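Local atomic coordinates of 3-oxoacyl-(acyl-carrier protein) synthase II (Thermus thermophilus, PDB entry 1J3N), a protein that catalyses the condensation that elongates acyl chains carried on acyl-carrier protein, probably in bacterial fatty acid synthesis. Residues 329-335 / 361-365; 351-355 / 404-408. One frame throughout, in Å; residues are numbered along the deposited sequence.

Interaction 1 (329-335 / 361-365); sequences VSSTKSM and PPTIN
Thr363 turns both its branches onto segment 329-335. Its CB stands 3.9 Å from Ser331 N. Because OG1 sits beside its own backbone N and trans to the carbonyl carbon (chi1 -61°), it can accept the amide of Ser331 N at 2.9 Å, with an N-H...O angle of 152°; the same hydroxyl is also bonded to Phe377 O. The methyl CG2 ends 4.1 Å from Ser334 CB. With a valine in its place, the Ser331 amide and the Phe377 carbonyl would probably both lose their hydroxyl mate. Ser330 OG donates to Pro361 O at 2.7 Å, coming from above the carbonyl plane, and a water donates to both Ser330 OG and Pro362 O. Ser334 OG gives its hydrogen almost end-on to Ser331 O, 2.6 Å away, and weakly accepts Ile364 N at 3.2 Å. Beyond this polar row, Met335 CG packs against Ile364 CD1 at 3.7 Å, and its bent thioether carries CE over to the side of Pro362. Two serine hydroxyls of 329-335 meet backbone groups of the largely buried, irregular loop, and the loop's own threonine returns a hydroxyl to the Ser331 amide; together they tie it to the strand-to-helix turn without strand pairing.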
loop_
_atom_site.group_PDB
_atom_site.type_symbol
_atom_site.label_atom_id
_atom_site.label_comp_id
_atom_site.label_asym_id
_atom_site.label_seq_id
_atom_site.Cartn_x
_atom_site.Cartn_y
_atom_site.Cartn_z
ATOM N N VAL A 329 -5.194 15.692 -25.229
ATOM C CA VAL A 329 -4.996 15.551 -23.797
ATOM C C VAL A 329 -6.130 16.245 -23.058
ATOM O O VAL A 329 -6.490 17.376 -23.385
ATOM C CB VAL A 329 -3.643 16.193 -23.359
ATOM C CG1 VAL A 329 -3.334 15.843 -21.908
ATOM C CG2 VAL A 329 -2.513 15.721 -24.270
ATOM N N SER A 330 -6.719 15.566 -22.080
ATOM C CA SER A 330 -7.784 16.198 -21.308
ATOM C C SER A 330 -7.667 15.800 -19.843
ATOM O O SER A 330 -7.186 14.713 -19.513
ATOM C CB SER A 330 -9.173 15.837 -21.866
ATOM O OG SER A 330 -9.640 14.585 -21.401
ATOM N N SER A 331 -8.084 16.702 -18.964
ATOM C CA SER A 331 -8.021 16.438 -17.540
ATOM C C SER A 331 -9.403 16.282 -16.944
ATOM O O SER A 331 -10.209 17.216 -16.961
ATOM C CB SER A 331 -7.284 17.563 -16.814
ATOM O OG SER A 331 -7.322 17.360 -15.411
ATOM N N THR A 332 -9.663 15.092 -16.413
ATOM C CA THR A 332 -10.936 14.787 -15.779
ATOM C C THR A 332 -11.081 15.707 -14.560
ATOM O O THR A 332 -12.181 16.161 -14.229
ATOM C CB THR A 332 -10.964 13.316 -15.298
ATOM O OG1 THR A 332 -10.724 12.445 -16.411
ATOM C CG2 THR A 332 -12.317 12.973 -14.662
ATOM N N LYS A 333 -9.951 15.994 -13.918
ATOM C CA LYS A 333 -9.931 16.831 -12.722
ATOM C C LYS A 333 -10.556 18.206 -12.910
ATOM O O LYS A 333 -10.869 18.892 -11.936
ATOM C CB LYS A 333 -8.499 16.975 -12.208
ATOM C CG LYS A 333 -7.878 15.659 -11.750
ATOM C CD LYS A 333 -6.597 15.892 -10.944
ATOM C CE LYS A 333 -6.048 14.584 -10.365
ATOM N NZ LYS A 333 -5.603 13.622 -11.414
ATOM N N SER A 334 -10.734 18.613 -14.163
ATOM C CA SER A 334 -11.354 19.898 -14.448
ATOM C C SER A 334 -12.811 19.819 -13.995
ATOM O O SER A 334 -13.392 20.817 -13.555
ATOM C CB SER A 334 -11.297 20.192 -15.948
ATOM O OG SER A 334 -11.942 19.173 -16.685
ATOM N N MET A 335 -13.385 18.619 -14.085
ATOM C CA MET A 335 -14.778 18.399 -13.707
ATOM C C MET A 335 -15.035 17.847 -12.306
ATOM O O MET A 335 -15.941 18.317 -11.610
ATOM C CB MET A 335 -15.448 17.477 -14.722
ATOM C CG MET A 335 -15.605 18.086 -16.104
ATOM S SD MET A 335 -16.185 16.874 -17.305
ATOM C CE MET A 335 -14.636 16.167 -17.822
ATOM N N PRO A 361 -13.257 12.881 -23.558
ATOM C CA PRO A 361 -13.802 13.818 -22.570
ATOM C C PRO A 361 -13.031 15.132 -22.619
ATOM O O PRO A 361 -11.832 15.140 -22.887
ATOM C CB PRO A 361 -13.633 13.063 -21.254
ATOM C CG PRO A 361 -12.414 12.241 -21.496
ATOM C CD PRO A 361 -12.639 11.720 -22.895
ATOM N N PRO A 362 -13.712 16.259 -22.354
ATOM C CA PRO A 362 -13.105 17.596 -22.377
ATOM C C PRO A 362 -12.420 18.051 -21.095
ATOM O O PRO A 362 -12.591 17.464 -20.023
ATOM C CB PRO A 362 -14.293 18.486 -22.676
ATOM C CG PRO A 362 -15.330 17.861 -21.772
ATOM C CD PRO A 362 -15.155 16.362 -22.053
ATOM N N THR A 363 -11.648 19.122 -21.229
ATOM C CA THR A 363 -10.983 19.739 -20.098
ATOM C C THR A 363 -11.773 21.033 -20.011
ATOM O O THR A 363 -11.545 21.951 -20.805
ATOM C CB THR A 363 -9.506 20.087 -20.394
ATOM O OG1 THR A 363 -8.778 18.898 -20.713
ATOM C CG2 THR A 363 -8.864 20.741 -19.183
ATOM N N ILE A 364 -12.726 21.107 -19.087
ATOM C CA ILE A 364 -13.521 22.328 -18.965
ATOM C C ILE A 364 -12.730 23.465 -18.318
ATOM O O ILE A 364 -11.609 23.270 -17.845
ATOM C CB ILE A 364 -14.826 22.091 -18.149
ATOM C CG1 ILE A 364 -14.497 21.790 -16.686
ATOM C CG2 ILE A 364 -15.623 20.933 -18.761
ATOM C CD1 ILE A 364 -15.733 21.764 -15.787
ATOM N N ASN A 365 -13.320 24.657 -18.319
ATOM C CA ASN A 365 -12.717 25.848 -17.733
ATOM C C ASN A 365 -11.456 26.324 -18.448
ATOM O O ASN A 365 -10.729 27.176 -17.933
ATOM C CB ASN A 365 -12.396 25.623 -16.249
ATOM C CG ASN A 365 -13.644 25.422 -15.397
ATOM O OD1 ASN A 365 -14.714 25.964 -15.692
ATOM N ND2 ASN A 365 -13.502 24.656 -14.318
HETATM O O HOH W 1 -11.468 14.516 -19.637
#

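Interaction 2 (351-355 / 404-408); sequences TVQAL and AFKRV
Val352 of helix 343-357 sets one methyl over a face of the Phe405 ring on strand 399-406. CG2 lies 3.8 Å from the ring centroid and only 15° off the normal, a CH-pi contact, displaced slightly toward the CE1 rim. With CG1 anti to the backbone N (chi1 166°), CG2 is the branch left to lie on the ring. Phe405 holds CG beside its backbone N and trans to its carbonyl carbon, which sends the ring across the helix side chains at about a right angle. Thr351 adds its methyl CG2, 3.7 Å from Phe405 CD2, approaching the ring obliquely. The other branch, OG1, is bonded to Glu347 O one turn back in the helix, so the threonine offers carbon to the sheet and keeps its polar atom on the helix.

Leu355 meets the same residue nearer its backbone. Its CD1 presses against Phe405 CB at 3.4 Å and reaches on to the Lys406 carbonyl carbon, while CD2 faces Arg407 CB at 4.2 Å. Arg407 runs extended through CG and CD, with CD 3.9 Å from Leu355 O, then bends and leads its guanidinium away to a salt bridge with Asp387. Leu255 of strand 253-262 touches Phe405 as well.

The local helix and strand axes pass 9.0 Å apart at 25°, close to parallel, as is usual when a helix lies along a sheet. Across this interface the contact is made mostly by methyls, a ring and the aliphatic part of an arginine: it is held by van der Waals fit and CH-pi contact, with Thr351 OG1 bonded within its own helix and the guanidinium of Arg407 turned away to Asp387.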
loop_
_atom_site.group_PDB
_atom_site.type_symbol
_atom_site.label_atom_id
_atom_site.label_comp_id
_atom_site.label_asym_id
_atom_site.label_seq_id
_atom_site.Cartn_x
_atom_site.Cartn_y
_atom_site.Cartn_z
ATOM N N THR A 351 -10.794 7.050 -18.971
ATOM C CA THR A 351 -9.906 6.713 -20.082
ATOM C C THR A 351 -10.400 5.482 -20.835
ATOM O O THR A 351 -10.319 5.420 -22.061
ATOM C CB THR A 351 -8.461 6.471 -19.584
ATOM O OG1 THR A 351 -8.004 7.636 -18.881
ATOM C CG2 THR A 351 -7.531 6.201 -20.757
ATOM N N VAL A 352 -10.912 4.500 -20.103
ATOM C CA VAL A 352 -11.443 3.295 -20.729
ATOM C C VAL A 352 -12.734 3.634 -21.477
ATOM O O VAL A 352 -12.994 3.083 -22.542
ATOM C CB VAL A 352 -11.733 2.193 -19.671
ATOM C CG1 VAL A 352 -12.585 1.090 -20.270
ATOM C CG2 VAL A 352 -10.428 1.620 -19.167
ATOM N N GLN A 353 -13.526 4.552 -20.916
ATOM C CA GLN A 353 -14.793 4.969 -21.525
ATOM C C GLN A 353 -14.571 5.726 -22.836
ATOM O O GLN A 353 -15.369 5.611 -23.765
ATOM C CB GLN A 353 -15.600 5.851 -20.564
ATOM C CG GLN A 353 -16.078 5.141 -19.298
ATOM C CD GLN A 353 -16.935 6.028 -18.406
ATOM O OE1 GLN A 353 -16.579 7.173 -18.123
ATOM N NE2 GLN A 353 -18.061 5.489 -17.938
ATOM N N ALA A 354 -13.495 6.505 -22.907
ATOM C CA ALA A 354 -13.187 7.256 -24.120
ATOM C C ALA A 354 -12.817 6.308 -25.267
ATOM O O ALA A 354 -13.146 6.574 -26.418
ATOM C CB ALA A 354 -12.050 8.232 -23.867
ATOM N N LEU A 355 -12.124 5.215 -24.951
ATOM C CA LEU A 355 -11.731 4.239 -25.969
ATOM C C LEU A 355 -12.939 3.455 -26.460
ATOM O O LEU A 355 -13.154 3.293 -27.662
ATOM C CB LEU A 355 -10.707 3.250 -25.404
ATOM C CG LEU A 355 -9.282 3.719 -25.106
ATOM C CD1 LEU A 355 -8.527 2.609 -24.395
ATOM C CD2 LEU A 355 -8.581 4.094 -26.394
ATOM N N ALA A 404 -1.488 2.165 -19.685
ATOM C CA ALA A 404 -1.684 2.219 -21.123
ATOM C C ALA A 404 -2.850 1.308 -21.480
ATOM O O ALA A 404 -2.840 0.112 -21.174
ATOM C CB ALA A 404 -0.419 1.761 -21.852
ATOM N N PHE A 405 -3.851 1.881 -22.140
ATOM C CA PHE A 405 -5.032 1.135 -22.538
ATOM C C PHE A 405 -5.109 0.976 -24.048
ATOM O O PHE A 405 -4.732 1.871 -24.802
ATOM C CB PHE A 405 -6.286 1.841 -22.020
ATOM C CG PHE A 405 -6.467 1.729 -20.527
ATOM C CD1 PHE A 405 -6.834 0.514 -19.945
ATOM C CD2 PHE A 405 -6.279 2.837 -19.702
ATOM C CE1 PHE A 405 -7.014 0.404 -18.564
ATOM C CE2 PHE A 405 -6.457 2.736 -18.316
ATOM C CZ PHE A 405 -6.826 1.518 -17.752
ATOM N N LYS A 406 -5.604 -0.175 -24.485
ATOM C CA LYS A 406 -5.738 -0.457 -25.910
ATOM C C LYS A 406 -7.196 -0.694 -26.285
ATOM O O LYS A 406 -7.901 -1.443 -25.609
ATOM C CB LYS A 406 -4.913 -1.692 -26.287
ATOM C CG LYS A 406 -5.145 -2.165 -27.710
ATOM C CD LYS A 406 -4.388 -3.451 -28.015
ATOM C CE LYS A 406 -4.692 -3.918 -29.432
ATOM N NZ LYS A 406 -3.967 -5.175 -29.768
ATOM N N ARG A 407 -7.642 -0.045 -27.357
ATOM C CA ARG A 407 -9.014 -0.200 -27.830
ATOM C C ARG A 407 -9.194 -1.595 -28.417
ATOM O O ARG A 407 -8.440 -2.017 -29.294
ATOM C CB ARG A 407 -9.339 0.853 -28.898
ATOM C CG ARG A 407 -10.745 0.732 -29.487
ATOM C CD ARG A 407 -11.005 1.755 -30.587
ATOM N NE ARG A 407 -10.098 1.605 -31.723
ATOM C CZ ARG A 407 -9.965 0.489 -32.438
ATOM N NH1 ARG A 407 -10.678 -0.590 -32.141
ATOM N NH2 ARG A 407 -9.120 0.453 -33.461
ATOM N N VAL A 408 -10.194 -2.311 -27.917
ATOM C CA VAL A 408 -10.483 -3.658 -28.387
ATOM C C VAL A 408 -11.546 -3.588 -29.483
ATOM O O VAL A 408 -12.119 -2.491 -29.672
ATOM C CB VAL A 408 -10.983 -4.543 -27.215
ATOM C CG1 VAL A 408 -11.497 -5.876 -27.725
ATOM C CG2 VAL A 408 -9.850 -4.774 -26.235
ATOM O OXT VAL A 408 -11.793 -4.615 -30.144
#

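How the interactions relate
The centres of interactions 1 and 2 lie about 17 Å apart, and their segments alternate along the chain: 329-335, 351-355, 361-365, then 404-408. Helix 343-357 carries the first half of interaction 2, and the chain leaving it forms the second half of interaction 1. They meet directly where Pro361 CD packs on Ala354 CB at 3.7 Å. Both also reach one mixed sheet, in which strands 328-330, 297-299, 388-394 and 399-406 lie side by side. Helix 343-357, probably the central helix of the C-terminal half of this thiolase-type fold, is thus seated on strand 399-406, while the loop that follows it after the short strand 359-360 is tied to the end of strand 328-330.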